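Local coordinates for protein ethylbenzene dehydrogenase alpha-subunit (Aromatoleum aromaticum, PDB 2IVF) that belongs to the molybdopterin oxidoreductase family and holds a molybdenum atom, an iron/sulfur cluster and the ligands MGD and MD1, at residues Y655-E660 against R676-P681; D819-A824 against K941-A946. All coordinates share one frame; numbering follows the deposited sequence.

Interaction 1 of 2, residues Y655-E660 against R676-P681; sequences YYEKHE and RSVAPP. With MD1 (phosphoric acid 4-(2-amino-4-oxo-3,4,5,6,-tetrahydro-pteridin-6-yl)-2-hydroxy-3,4-dimercapto-but-3-en-yl ester guanylate ester), chain N.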
ATOM      1  N   TYR A 655      -5.532 -15.711   3.474  1.00 23.54           N
ATOM      2  CA  TYR A 655      -6.039 -15.055   4.689  1.00 23.93           C
ATOM      3  C   TYR A 655      -7.546 -15.212   4.715  1.00 23.50           C
ATOM      4  O   TYR A 655      -8.219 -15.165   3.668  1.00 24.72           O
ATOM      5  CB  TYR A 655      -5.617 -13.573   4.803  1.00 23.66           C
ATOM      6  CG  TYR A 655      -4.204 -13.331   4.329  1.00 24.26           C
ATOM      7  CD1 TYR A 655      -3.197 -14.294   4.501  1.00 23.86           C
ATOM      8  CD2 TYR A 655      -3.880 -12.165   3.656  1.00 24.93           C
ATOM      9  CE1 TYR A 655      -1.929 -14.076   4.038  1.00 23.39           C
ATOM     10  CE2 TYR A 655      -2.620 -11.949   3.188  1.00 24.40           C
ATOM     11  CZ  TYR A 655      -1.665 -12.890   3.366  1.00 25.69           C
ATOM     12  OH  TYR A 655      -0.463 -12.642   2.861  1.00 23.32           O
ATOM     13  N   TYR A 656      -8.059 -15.436   5.919  1.00 24.11           N
ATOM     14  CA  TYR A 656      -9.496 -15.677   6.181  1.00 23.14           C
ATOM     15  C   TYR A 656      -9.907 -17.105   5.913  1.00 22.98           C
ATOM     16  O   TYR A 656     -11.057 -17.489   6.194  1.00 22.64           O
ATOM     17  CB  TYR A 656     -10.450 -14.814   5.366  1.00 24.52           C
ATOM     18  CG  TYR A 656     -10.260 -13.320   5.297  1.00 23.80           C
ATOM     19  CD1 TYR A 656      -9.468 -12.622   6.216  1.00 24.39           C
ATOM     20  CD2 TYR A 656     -10.923 -12.596   4.302  1.00 22.53           C
ATOM     21  CE1 TYR A 656      -9.308 -11.243   6.115  1.00 23.53           C
ATOM     22  CE2 TYR A 656     -10.779 -11.247   4.178  1.00 23.30           C
ATOM     23  CZ  TYR A 656      -9.981 -10.547   5.108  1.00 24.97           C
ATOM     24  OH  TYR A 656      -9.850  -9.196   4.998  1.00 24.46           O
ATOM     25  N   GLU A 657      -8.999 -17.907   5.381  1.00 22.93           N
ATOM     26  CA  GLU A 657      -9.324 -19.283   4.934  1.00 23.04           C
ATOM     27  C   GLU A 657      -8.624 -20.340   5.774  1.00 22.63           C
ATOM     28  O   GLU A 657      -8.686 -21.546   5.476  1.00 24.08           O
ATOM     29  CB  GLU A 657      -8.912 -19.486   3.493  1.00 23.06           C
ATOM     30  CG  GLU A 657      -9.660 -18.616   2.485  1.00 23.18           C
ATOM     31  CD  GLU A 657      -9.202 -18.839   1.058  1.00 24.22           C
ATOM     32  OE1 GLU A 657      -8.072 -19.317   0.874  1.00 22.09           O
ATOM     33  OE2 GLU A 657      -9.975 -18.526   0.116  1.00 20.65           O
ATOM     34  N   LYS A 658      -7.944 -19.870   6.822  1.00 23.13           N
ATOM     35  CA  LYS A 658      -7.205 -20.708   7.756  1.00 22.07           C
ATOM     36  C   LYS A 658      -7.003 -19.955   9.052  1.00 22.28           C
ATOM     37  O   LYS A 658      -6.828 -18.732   9.079  1.00 22.04           O
ATOM     38  CB  LYS A 658      -5.858 -21.097   7.178  1.00 22.07           C
ATOM     39  CG  LYS A 658      -4.921 -19.932   6.946  1.00 22.63           C
ATOM     40  CD  LYS A 658      -3.750 -20.365   5.998  1.00 20.42           C
ATOM     41  CE  LYS A 658      -2.937 -19.121   5.713  1.00 20.40           C
ATOM     42  NZ  LYS A 658      -1.919 -19.331   4.640  1.00 20.24           N
ATOM     43  N   HIS A 659      -7.052 -20.677  10.164  1.00 22.13           N
ATOM     44  CA  HIS A 659      -6.853 -20.008  11.470  1.00 22.57           C
ATOM     45  C   HIS A 659      -5.407 -19.528  11.550  1.00 23.20           C
ATOM     46  O   HIS A 659      -4.470 -20.239  11.118  1.00 23.34           O
ATOM     47  CB  HIS A 659      -7.102 -20.946  12.609  1.00 22.71           C
ATOM     48  CG  HIS A 659      -8.453 -21.570  12.597  1.00 24.26           C
ATOM     49  ND1 HIS A 659      -8.732 -22.715  11.883  1.00 23.87           N
ATOM     50  CD2 HIS A 659      -9.599 -21.223  13.226  1.00 24.10           C
ATOM     51  CE1 HIS A 659     -10.000 -23.039  12.059  1.00 25.47           C
ATOM     52  NE2 HIS A 659     -10.546 -22.163  12.885  1.00 24.55           N
ATOM     53  N   GLU A 660      -5.235 -18.312  12.067  1.00 21.86           N
ATOM     54  CA  GLU A 660      -3.907 -17.736  12.250  1.00 23.34           C
ATOM     55  C   GLU A 660      -3.928 -16.646  13.289  1.00 23.76           C
ATOM     56  O   GLU A 660      -4.966 -16.300  13.847  1.00 21.81           O
ATOM     57  CB  GLU A 660      -3.401 -17.162  10.905  1.00 22.92           C
ATOM     58  CG  GLU A 660      -2.432 -18.046  10.147  1.00 25.15           C
ATOM     59  CD  GLU A 660      -1.078 -18.137  10.833  1.00 27.60           C
ATOM     60  OE1 GLU A 660      -0.889 -17.442  11.855  1.00 25.57           O
ATOM     61  OE2 GLU A 660      -0.211 -18.895  10.359  1.00 28.22           O
ATOM     62  N   ARG A 676     -10.917 -18.938  10.360  1.00 24.12           N
ATOM     63  CA  ARG A 676     -11.257 -19.598   9.119  1.00 24.61           C
ATOM     64  C   ARG A 676     -12.727 -19.201   8.793  1.00 24.26           C
ATOM     65  O   ARG A 676     -13.657 -19.863   9.203  1.00 23.73           O
ATOM     66  CB  ARG A 676     -11.054 -21.094   9.292  1.00 23.98           C
ATOM     67  CG  ARG A 676     -11.228 -21.927   8.029  1.00 25.30           C
ATOM     68  CD  ARG A 676     -11.018 -23.395   8.365  1.00 27.46           C
ATOM     69  NE  ARG A 676     -11.013 -24.280   7.209  1.00 29.68           N
ATOM     70  CZ  ARG A 676     -12.090 -24.896   6.700  1.00 30.84           C
ATOM     71  NH1 ARG A 676     -13.304 -24.699   7.201  1.00 30.97           N
ATOM     72  NH2 ARG A 676     -11.952 -25.700   5.670  1.00 30.76           N
ATOM     73  N   SER A 677     -12.912 -18.114   8.058  1.00 24.06           N
ATOM     74  CA  SER A 677     -14.246 -17.599   7.712  1.00 24.88           C
ATOM     75  C   SER A 677     -14.918 -18.453   6.665  1.00 23.78           C
ATOM     76  O   SER A 677     -16.099 -18.694   6.746  1.00 23.71           O
ATOM     77  CB  SER A 677     -14.174 -16.153   7.210  1.00 25.50           C
ATOM     78  OG  SER A 677     -13.833 -15.269   8.245  1.00 27.11           O
ATOM     79  N   VAL A 678     -14.131 -18.966   5.734  1.00 23.59           N
ATOM     80  CA  VAL A 678     -14.610 -19.802   4.637  1.00 24.70           C
ATOM     81  C   VAL A 678     -13.562 -20.871   4.391  1.00 24.03           C
ATOM     82  O   VAL A 678     -12.397 -20.675   4.768  1.00 25.66           O
ATOM     83  CB  VAL A 678     -14.779 -18.971   3.351  1.00 24.04           C
ATOM     84  CG1 VAL A 678     -15.899 -17.917   3.505  1.00 23.64           C
ATOM     85  CG2 VAL A 678     -13.453 -18.327   3.001  1.00 24.84           C
ATOM     86  N   ALA A 679     -13.986 -22.001   3.823  1.00 25.21           N
ATOM     87  CA  ALA A 679     -13.108 -23.099   3.465  1.00 25.22           C
ATOM     88  C   ALA A 679     -12.198 -22.598   2.364  1.00 25.98           C
ATOM     89  O   ALA A 679     -12.631 -21.797   1.515  1.00 25.52           O
ATOM     90  CB  ALA A 679     -13.914 -24.360   2.973  1.00 25.72           C
ATOM     91  N   PRO A 680     -10.943 -23.071   2.337  1.00 26.22           N
ATOM     92  CA  PRO A 680     -10.144 -22.738   1.149  1.00 26.23           C
ATOM     93  C   PRO A 680     -10.789 -23.323  -0.123  1.00 25.72           C
ATOM     94  O   PRO A 680     -11.505 -24.310  -0.030  1.00 26.41           O
ATOM     95  CB  PRO A 680      -8.788 -23.410   1.412  1.00 26.25           C
ATOM     96  CG  PRO A 680      -8.773 -23.783   2.792  1.00 26.53           C
ATOM     97  CD  PRO A 680     -10.185 -23.865   3.310  1.00 26.40           C
ATOM     98  N   PRO A 681     -10.573 -22.694  -1.300  1.00 25.48           N
ATOM     99  CA  PRO A 681     -11.168 -23.206  -2.535  1.00 24.65           C
ATOM    100  C   PRO A 681     -10.340 -24.308  -3.150  1.00 25.11           C
ATOM    101  O   PRO A 681      -9.165 -24.458  -2.815  1.00 23.28           O
ATOM    102  CB  PRO A 681     -11.120 -22.011  -3.468  1.00 25.01           C
ATOM    103  CG  PRO A 681      -9.898 -21.225  -3.030  1.00 24.29           C
ATOM    104  CD  PRO A 681      -9.726 -21.513  -1.547  1.00 25.44           C
TER
HETATM  105  PB  MD1 N1987       9.191 -11.731  -0.460  1.00 16.59           P
HETATM  106  O3B MD1 N1987       7.838 -11.143  -1.029  1.00 15.03           O
HETATM  107  O1B MD1 N1987       8.902 -12.252   0.901  1.00 15.52           O
HETATM  108  O2B MD1 N1987       9.948 -12.507  -1.468  1.00 15.68           O
HETATM  109  O3A MD1 N1987      10.040 -10.404  -0.270  1.00 16.15           O
HETATM  110  C10 MD1 N1987      10.030  -9.635   0.952  1.00 17.02           C
HETATM  111  C11 MD1 N1987      10.825  -8.386   0.607  1.00 17.07           C
HETATM  112  O11 MD1 N1987       9.874  -7.569  -0.157  1.00 18.30           O
HETATM  113  C12 MD1 N1987      11.197  -7.639   1.859  1.00 17.74           C
HETATM  114  S12 MD1 N1987      10.426  -7.944   3.356  1.00 18.07           S
HETATM  115  C13 MD1 N1987      12.125  -6.629   1.836  1.00 16.61           C
HETATM  116  S13 MD1 N1987      12.524  -5.736   3.211  1.00 15.35           S
HETATM  117  C14 MD1 N1987      12.871  -6.259   0.611  1.00 17.48           C
HETATM  118  N15 MD1 N1987      12.734  -4.937   0.102  1.00 15.70           N
HETATM  119  C16 MD1 N1987      13.294  -4.572  -1.095  1.00 15.37           C
HETATM  120  C15 MD1 N1987      13.215  -3.239  -1.453  1.00 17.69           C
HETATM  121  O14 MD1 N1987      12.661  -2.388  -0.706  1.00 14.42           O
HETATM  122  N17 MD1 N1987      13.712  -2.949  -2.682  1.00 16.59           N
HETATM  123  C17 MD1 N1987      14.324  -3.918  -3.479  1.00 16.80           C
HETATM  124  N16 MD1 N1987      14.797  -3.513  -4.649  1.00 15.57           N
HETATM  125  N18 MD1 N1987      14.424  -5.195  -3.076  1.00 14.92           N
HETATM  126  C20 MD1 N1987      13.926  -5.521  -1.902  1.00 16.65           C
HETATM  127  N8  MD1 N1987      14.071  -6.799  -1.466  1.00 14.77           N
HETATM  128  C7  MD1 N1987      13.515  -7.321  -0.246  1.00 16.37           C
HETATM  129  PA  MD1 N1987       6.856 -11.595  -2.221  1.00 15.83           P
HETATM  130  O1A MD1 N1987       5.527 -11.012  -1.866  1.00 15.08           O
HETATM  131  O2A MD1 N1987       7.465 -11.162  -3.498  1.00 17.48           O
HETATM  132  O5' MD1 N1987       6.798 -13.173  -2.185  1.00 17.74           O
HETATM  133  C5' MD1 N1987       6.088 -13.753  -1.097  1.00 16.74           C
HETATM  134  C4' MD1 N1987       5.129 -14.748  -1.606  1.00 14.91           C
HETATM  135  O4' MD1 N1987       4.385 -15.117  -0.452  1.00 17.51           O
HETATM  136  C1' MD1 N1987       3.100 -15.478  -0.960  1.00 16.62           C
HETATM  137  N9  MD1 N1987       2.033 -15.504   0.051  1.00 17.49           N
HETATM  138  C4  MD1 N1987       1.532 -16.627   0.545  1.00 17.93           C
HETATM  139  N3  MD1 N1987       1.870 -17.912   0.284  1.00 16.65           N
HETATM  140  C2  MD1 N1987       1.243 -18.909   0.908  1.00 16.66           C
HETATM  141  N2  MD1 N1987       1.585 -20.202   0.664  1.00 16.03           N
HETATM  142  N1  MD1 N1987       0.196 -18.592   1.752  1.00 18.55           N
HETATM  143  C6  MD1 N1987      -0.199 -17.312   2.060  1.00 15.70           C
HETATM  144  O6  MD1 N1987      -1.098 -17.139   2.882  1.00 16.51           O
HETATM  145  C5  MD1 N1987       0.506 -16.271   1.436  1.00 17.73           C
HETATM  146  N7  MD1 N1987       0.419 -14.945   1.443  1.00 15.71           N
HETATM  147  C8  MD1 N1987       1.359 -14.494   0.607  1.00 16.68           C
HETATM  148  C2' MD1 N1987       2.784 -14.411  -2.003  1.00 17.27           C
HETATM  149  O2' MD1 N1987       1.827 -14.840  -3.002  1.00 18.21           O
HETATM  150  C3' MD1 N1987       4.163 -14.059  -2.578  1.00 16.04           C
HETATM  151  O3' MD1 N1987       4.348 -14.593  -3.916  1.00 15.84           O
HETATM  152  O   HOH W   1      -8.121 -24.034   6.430  1.00 16.75           O
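The carbonyl oxygen of Y656 grips the turn at S677 and V678. S677 N donates a bent bond to Y656 O (2.7 Å), and V678 N adds a weak one. The S677 amide thus ties the chain just after strand 670-676 to the chain entering strand 659-661, with V678 N as a lesser second donor. Beside them the packing is close. E657 has CG anti to its carbonyl carbon (chi1 -64°) and an extended chain, so that E657 CG lies 3.8 Å from V678 CG2 while the side chain crosses P681 at about a right angle, E657 OE2 3.4 Å from P681 CD. R142 forms a salt bridge with OE2 of this carboxylate, and W654 N bonds to OE1. V678 O is buried without a conventional donor; its notable neighbour is the CA-H of E657, with E657 CA and V678 O 3.4 Å apart. The Y656 ring leads away from the contact, its hydroxyl bonded to E106 and to H82 of the iron/sulfur pocket.

Toward solvent the contact is looser. The exposed R676 stretches out from CG to NE, and a water links E657 O (2.7 Å away) to R676 NE instead of any direct bond. Here the H659 ring lies with one face over R676 CB, a CH-pi contact of 3.8 Å from CB to the ring centroid.

K658 points away from the other segment. Its CG sits between the backbone N and carbonyl carbon (chi1 64°), and the otherwise extended chain carries K658 NZ to O6 of MD1 (2.9 Å), where E687, A653 and A195 also hold the ammonium. The two segments thus form the open end of the antiparallel beta hairpin 659-661/670-676, its entering arm turned at a corner so that Y655 and K658 line the guanine end of the MD1 pocket.

Interaction 2 of 2, residues D819-A824 against K941-A946; sequences DWYLEA and KPLHLA. With GOL (glycerol), chain H.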
ATOM      1  N   ASP A 819      40.774  -3.645  13.826  1.00 21.06           N
ATOM      2  CA  ASP A 819      41.723  -3.384  12.720  1.00 21.59           C
ATOM      3  C   ASP A 819      41.088  -3.100  11.377  1.00 21.37           C
ATOM      4  O   ASP A 819      41.506  -2.179  10.681  1.00 22.20           O
ATOM      5  CB  ASP A 819      42.702  -4.556  12.583  1.00 20.89           C
ATOM      6  CG  ASP A 819      43.655  -4.660  13.767  1.00 23.82           C
ATOM      7  OD1 ASP A 819      43.851  -3.648  14.480  1.00 24.32           O
ATOM      8  OD2 ASP A 819      44.237  -5.753  13.961  1.00 22.24           O
ATOM      9  N   TRP A 820      40.068  -3.866  11.015  1.00 21.70           N
ATOM     10  CA  TRP A 820      39.397  -3.659   9.736  1.00 22.25           C
ATOM     11  C   TRP A 820      38.768  -2.275   9.656  1.00 21.56           C
ATOM     12  O   TRP A 820      38.819  -1.608   8.612  1.00 22.61           O
ATOM     13  CB  TRP A 820      38.306  -4.694   9.520  1.00 22.45           C
ATOM     14  CG  TRP A 820      38.793  -6.084   9.210  1.00 23.58           C
ATOM     15  CD1 TRP A 820      39.964  -6.637   9.516  1.00 23.26           C
ATOM     16  CD2 TRP A 820      37.988  -7.116   8.643  1.00 23.69           C
ATOM     17  NE1 TRP A 820      39.993  -7.957   9.102  1.00 23.80           N
ATOM     18  CE2 TRP A 820      38.770  -8.269   8.573  1.00 24.32           C
ATOM     19  CE3 TRP A 820      36.681  -7.155   8.168  1.00 24.35           C
ATOM     20  CZ2 TRP A 820      38.293  -9.458   8.025  1.00 23.46           C
ATOM     21  CZ3 TRP A 820      36.203  -8.332   7.635  1.00 23.50           C
ATOM     22  CH2 TRP A 820      37.002  -9.465   7.578  1.00 23.69           C
ATOM     23  N   TYR A 821      38.108  -1.862  10.731  1.00 22.21           N
ATOM     24  CA  TYR A 821      37.499  -0.532  10.794  1.00 22.09           C
ATOM     25  C   TYR A 821      38.487   0.627  10.824  1.00 22.73           C
ATOM     26  O   TYR A 821      38.325   1.629  10.112  1.00 22.59           O
ATOM     27  CB  TYR A 821      36.517  -0.442  11.973  1.00 23.01           C
ATOM     28  CG  TYR A 821      35.233  -1.170  11.661  1.00 21.42           C
ATOM     29  CD1 TYR A 821      35.204  -2.561  11.580  1.00 20.21           C
ATOM     30  CD2 TYR A 821      34.052  -0.467  11.419  1.00 22.21           C
ATOM     31  CE1 TYR A 821      34.049  -3.223  11.280  1.00 22.48           C
ATOM     32  CE2 TYR A 821      32.924  -1.114  11.124  1.00 22.47           C
ATOM     33  CZ  TYR A 821      32.910  -2.476  11.046  1.00 20.44           C
ATOM     34  OH  TYR A 821      31.751  -3.083  10.742  1.00 25.01           O
ATOM     35  N   LEU A 822      39.531   0.469  11.618  1.00 22.48           N
ATOM     36  CA  LEU A 822      40.629   1.394  11.638  1.00 22.80           C
ATOM     37  C   LEU A 822      41.182   1.592  10.200  1.00 23.83           C
ATOM     38  O   LEU A 822      41.274   2.725   9.712  1.00 23.60           O
ATOM     39  CB  LEU A 822      41.711   0.853  12.581  1.00 22.87           C
ATOM     40  CG  LEU A 822      41.491   0.976  14.096  1.00 22.67           C
ATOM     41  CD1 LEU A 822      42.685   0.345  14.889  1.00 22.51           C
ATOM     42  CD2 LEU A 822      41.348   2.445  14.444  1.00 22.62           C
ATOM     43  N   GLU A 823      41.521   0.492   9.521  1.00 23.80           N
ATOM     44  CA  GLU A 823      42.132   0.564   8.184  1.00 23.84           C
ATOM     45  C   GLU A 823      41.160   1.107   7.113  1.00 23.37           C
ATOM     46  O   GLU A 823      41.591   1.799   6.208  1.00 22.73           O
ATOM     47  CB  GLU A 823      42.680  -0.801   7.759  1.00 23.99           C
ATOM     48  CG  GLU A 823      44.004  -1.132   8.459  1.00 26.87           C
ATOM     49  CD  GLU A 823      44.638  -2.467   8.076  1.00 28.76           C
ATOM     50  OE1 GLU A 823      44.108  -3.193   7.184  1.00 34.63           O
ATOM     51  OE2 GLU A 823      45.699  -2.777   8.691  1.00 34.05           O
ATOM     52  N   ALA A 824      39.879   0.752   7.222  1.00 22.35           N
ATOM     53  CA  ALA A 824      38.804   1.165   6.289  1.00 23.00           C
ATOM     54  C   ALA A 824      38.386   2.610   6.465  1.00 22.67           C
ATOM     55  O   ALA A 824      37.606   3.115   5.654  1.00 22.23           O
ATOM     56  CB  ALA A 824      37.546   0.314   6.483  1.00 22.77           C
ATOM     57  N   LYS A 941      28.466  -5.522   2.322  1.00 23.45           N
ATOM     58  CA  LYS A 941      29.518  -4.709   2.929  1.00 23.68           C
ATOM     59  C   LYS A 941      30.554  -5.621   3.563  1.00 23.44           C
ATOM     60  O   LYS A 941      30.250  -6.325   4.513  1.00 23.84           O
ATOM     61  CB  LYS A 941      28.951  -3.683   3.944  1.00 23.44           C
ATOM     62  CG  LYS A 941      30.070  -2.794   4.518  1.00 24.18           C
ATOM     63  CD  LYS A 941      29.557  -1.449   4.962  1.00 24.90           C
ATOM     64  CE  LYS A 941      30.619  -0.664   5.715  1.00 23.99           C
ATOM     65  NZ  LYS A 941      30.173   0.751   5.966  1.00 19.54           N
ATOM     66  N   PRO A 942      31.771  -5.661   3.003  1.00 22.59           N
ATOM     67  CA  PRO A 942      32.753  -6.625   3.482  1.00 22.29           C
ATOM     68  C   PRO A 942      33.120  -6.512   4.969  1.00 22.85           C
ATOM     69  O   PRO A 942      33.500  -7.516   5.567  1.00 20.11           O
ATOM     70  CB  PRO A 942      33.985  -6.327   2.628  1.00 22.36           C
ATOM     71  CG  PRO A 942      33.483  -5.747   1.447  1.00 22.82           C
ATOM     72  CD  PRO A 942      32.314  -4.880   1.889  1.00 22.64           C
ATOM     73  N   LEU A 943      33.001  -5.300   5.551  1.00 21.67           N
ATOM     74  CA  LEU A 943      33.369  -5.089   6.953  1.00 21.34           C
ATOM     75  C   LEU A 943      32.422  -5.888   7.847  1.00 21.81           C
ATOM     76  O   LEU A 943      32.762  -6.221   8.975  1.00 23.16           O
ATOM     77  CB  LEU A 943      33.301  -3.609   7.337  1.00 21.86           C
ATOM     78  CG  LEU A 943      34.347  -2.701   6.688  1.00 21.75           C
ATOM     79  CD1 LEU A 943      34.186  -1.290   7.286  1.00 21.42           C
ATOM     80  CD2 LEU A 943      35.714  -3.272   6.902  1.00 18.13           C
ATOM     81  N   HIS A 944      31.267  -6.252   7.319  1.00 21.15           N
ATOM     82  CA  HIS A 944      30.341  -7.089   8.070  1.00 21.90           C
ATOM     83  C   HIS A 944      30.648  -8.574   8.106  1.00 22.76           C
ATOM     84  O   HIS A 944      29.884  -9.326   8.674  1.00 22.33           O
ATOM     85  CB  HIS A 944      28.916  -6.806   7.657  1.00 22.51           C
ATOM     86  CG  HIS A 944      28.530  -5.382   7.847  1.00 22.02           C
ATOM     87  ND1 HIS A 944      27.255  -4.922   7.579  1.00 22.13           N
ATOM     88  CD2 HIS A 944      29.213  -4.329   8.359  1.00 20.72           C
ATOM     89  CE1 HIS A 944      27.205  -3.620   7.813  1.00 22.59           C
ATOM     90  NE2 HIS A 944      28.366  -3.242   8.326  1.00 23.51           N
ATOM     91  N   LEU A 945      31.826  -8.960   7.591  1.00 22.84           N
ATOM     92  CA  LEU A 945      32.397 -10.275   7.788  1.00 23.94           C
ATOM     93  C   LEU A 945      33.251 -10.264   9.048  1.00 24.39           C
ATOM     94  O   LEU A 945      33.719 -11.296   9.478  1.00 25.44           O
ATOM     95  CB  LEU A 945      33.241 -10.655   6.574  1.00 23.91           C
ATOM     96  CG  LEU A 945      32.419 -10.947   5.300  1.00 23.86           C
ATOM     97  CD1 LEU A 945      33.275 -10.805   4.047  1.00 22.01           C
ATOM     98  CD2 LEU A 945      31.769 -12.346   5.392  1.00 22.87           C
ATOM     99  N   ALA A 946      33.436  -9.099   9.665  1.00 24.64           N
ATOM    100  CA  ALA A 946      34.371  -8.989  10.775  1.00 25.09           C
ATOM    101  C   ALA A 946      33.916  -9.792  11.974  1.00 25.34           C
ATOM    102  O   ALA A 946      32.750  -9.846  12.266  1.00 25.14           O
ATOM    103  CB  ALA A 946      34.581  -7.528  11.179  1.00 25.49           C
TER
HETATM  104  C1  GOL H1981      30.611  -7.084  11.204  1.00 36.81           C
HETATM  105  O1  GOL H1981      31.257  -5.866  11.620  1.00 32.34           O
HETATM  106  C2  GOL H1981      29.925  -8.032  12.185  1.00 36.92           C
HETATM  107  O2  GOL H1981      28.595  -7.720  12.562  1.00 38.23           O
HETATM  108  C3  GOL H1981      29.896  -9.474  11.665  1.00 39.64           C
HETATM  109  O3  GOL H1981      28.608 -10.070  11.475  1.00 34.43           O
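L943 wedges its two methyls between W820, Y821 and A824, joining the short helix 819-824 to the 3-10 turn 942-945. With CG anti to the carbonyl carbon (chi1 -68°), the leucine sends L943 CD1 over the centre of one face of the Y821 ring, 4.1 Å from its centroid, and against A824 CB at 3.8 Å. The other branch, CD2, lies along W820 CB.

The indole presents a different aspect. Its six-membered ring points rim-first into the 3-10 turn: W820 CZ3 comes 3.5 Å from P942 O near the ring plane, and L945 CB sits at the same edge, also in plane. A946 CB packs 3.7 Å from W820 CE3, and A946 CA makes an off-centre CH-pi contact. Away from this interface, W820 NE1 is bonded to E580.

Y821, whose ring also stacks with F952, reaches past L943 with its hydroxyl. The side chains of Y821 and H944 cross at about a right angle while their ring planes are nearly parallel; Y821 OH lies at the imidazole edge beside CD2, and D455 holds H944 NE2. No hydrogen bond passes directly between the two segments, which are joined by apolar contacts. A bound glycerol, probably from the crystallisation liquor, makes the polar bridge: its O1 lies 3.0 Å from Y821 OH and donates to L943 O at 3.1 Å.

In the fold
The two contacts lie on opposite sides of the chain's centre, about 48 Å apart between centres, and have no element in common. Interaction 1 is partly buried and short in sequence, joining the ends of one hairpin; backbone bonds, a water and packing of E657 on valine and prolines carry it, while the charges pair outside the two segments, and one of its flanks serves the MD1 pocket. Interaction 2 is almost wholly buried and brings together segments separated by 116 residues. Aromatic and aliphatic side chains carry it, with salt bridges of D819, E823 and K941 set around its margin. The small molecules differ accordingly: MD1 is a ligand held from many sides, the glycerol a probable crystallisation additive.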